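Local coordinates for protein histidine kinase (Synechocystis sp., PDB 5DFY) that carries phycocyanobilin covalently in this photochromic GAF domain and, as a whole protein, probably acts as a light-sensing histidine kinase, at residues P155-G159 and E160-G164. Sequence-based numbering, arbitrary orientation.
Sequences PVFVG and EQLWG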
# COMPACT_ATOMS: atom_id res chain seq x y z
N PRO A 155 -1.45 -5.67 12.88
CA PRO A 155 -2.35 -5.30 11.79
C PRO A 155 -1.81 -5.60 10.41
O PRO A 155 -0.60 -5.53 10.21
CB PRO A 155 -2.49 -3.77 11.97
CG PRO A 155 -1.28 -3.36 12.66
CD PRO A 155 -0.73 -4.52 13.44
N VAL A 156 -2.71 -5.93 9.49
CA VAL A 156 -2.37 -6.11 8.09
C VAL A 156 -3.02 -4.99 7.29
O VAL A 156 -4.26 -4.96 7.16
CB VAL A 156 -2.86 -7.47 7.56
CG1 VAL A 156 -2.46 -7.63 6.12
CG2 VAL A 156 -2.31 -8.61 8.40
N PHE A 157 -2.20 -4.08 6.77
CA PHE A 157 -2.66 -3.00 5.91
C PHE A 157 -2.46 -3.36 4.45
O PHE A 157 -1.38 -3.81 4.06
CB PHE A 157 -1.95 -1.68 6.22
CG PHE A 157 -2.57 -0.94 7.36
CD1 PHE A 157 -2.32 -1.33 8.66
CD2 PHE A 157 -3.42 0.14 7.13
CE1 PHE A 157 -2.91 -0.68 9.72
CE2 PHE A 157 -4.01 0.80 8.19
CZ PHE A 157 -3.75 0.39 9.48
N VAL A 158 -3.53 -3.20 3.69
CA VAL A 158 -3.54 -3.46 2.26
C VAL A 158 -3.76 -2.11 1.62
O VAL A 158 -4.84 -1.52 1.73
CB VAL A 158 -4.62 -4.47 1.88
CG1 VAL A 158 -4.84 -4.58 0.36
CG2 VAL A 158 -4.24 -5.83 2.46
N GLY A 159 -2.71 -1.57 1.01
CA GLY A 159 -2.81 -0.23 0.49
C GLY A 159 -3.06 0.70 1.64
O GLY A 159 -2.32 0.68 2.63
N GLU A 160 -4.24 1.43 1.50
CA GLU A 160 -4.46 2.35 2.60
C GLU A 160 -5.42 1.79 3.65
O GLU A 160 -5.73 2.46 4.63
CB GLU A 160 -4.96 3.70 2.05
CG GLU A 160 -6.28 3.65 1.34
CD GLU A 160 -6.67 5.01 0.71
OE1 GLU A 160 -6.11 6.05 1.09
OE2 GLU A 160 -7.55 5.02 -0.18
N GLN A 161 -5.77 0.62 3.55
CA GLN A 161 -6.83 0.06 4.39
C GLN A 161 -6.39 -0.97 5.41
O GLN A 161 -5.53 -1.80 5.15
CB GLN A 161 -7.88 -0.56 3.50
CG GLN A 161 -8.47 0.51 2.60
CD GLN A 161 -9.46 -0.01 1.62
OE1 GLN A 161 -9.52 -1.21 1.35
NE2 GLN A 161 -10.25 0.90 1.04
N LEU A 162 -6.99 -0.90 6.59
CA LEU A 162 -6.83 -1.94 7.61
C LEU A 162 -7.66 -3.12 7.17
O LEU A 162 -8.88 -3.15 7.33
CB LEU A 162 -7.26 -1.46 9.00
CG LEU A 162 -7.22 -2.54 10.10
CD1 LEU A 162 -5.83 -3.06 10.30
CD2 LEU A 162 -7.79 -1.96 11.40
N TRP A 163 -6.99 -4.11 6.60
CA TRP A 163 -7.64 -5.22 5.95
C TRP A 163 -7.92 -6.38 6.90
O TRP A 163 -8.90 -7.10 6.74
CB TRP A 163 -6.75 -5.66 4.79
CG TRP A 163 -7.09 -6.95 4.11
CD1 TRP A 163 -7.79 -7.11 2.96
CD2 TRP A 163 -6.68 -8.26 4.52
NE1 TRP A 163 -7.85 -8.44 2.62
CE2 TRP A 163 -7.19 -9.17 3.57
CE3 TRP A 163 -5.94 -8.76 5.59
CZ2 TRP A 163 -6.97 -10.54 3.66
CZ3 TRP A 163 -5.73 -10.12 5.68
CH2 TRP A 163 -6.26 -11.00 4.72
N GLY A 164 -7.06 -6.53 7.89
CA GLY A 164 -7.19 -7.69 8.76
C GLY A 164 -6.10 -7.71 9.81
O GLY A 164 -5.39 -6.72 10.03
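Pro155 opens this beta hairpin by laying its CB against Leu162 CD1 (3.8 Å); proline, with no N-H to donate, meets its neighbour here through its ring carbons. Val156 faces a classic beta bulge. Its N donates to Gly164 O (2.8 Å), while its O takes a bond from Trp163 N (2.9 Å) and a weak one from Gly164 N. The extra residue brings the indole beside Val156, CG1 touching CE3; at Gly164 a CB would collide with that ring, which suits glycine. Phe157 points to the opposite face from Val156, in a non-hydrogen-bonded pair with Leu162, whose CA sits over one ring face in a CH-pi contact, 4.1 Å from the centroid. With Leu162 CG anti to the backbone N (chi1 176°), CD1 reaches both the ring's CE1 and Pro155. Replacing Phe157 with alanine would remove the ring, and Leu162 would probably lose its packing surface and His122 of the same chain its stack. Val158 N to Gln161 O is 2.8 Å and Gln161 N to Val158 O 3.0 Å, closing a type II' turn. Val158 CG2 lies over one indole face, 3.5 Å from Trp163 CG. Gly159 takes the turn's positive phi (62°), where a CB would clash with Glu160 N. Charged Glu160 suits the exposed turn, its OE2 making a weak hydrogen bond to His122 NE2 of the second subunit. Within the antiparallel GAF sheet, the branched, apolar Val156 and Val158 suit the face packed on helix 179-203, whereas Trp163 and Leu162 touch the adjoining strand 70-76.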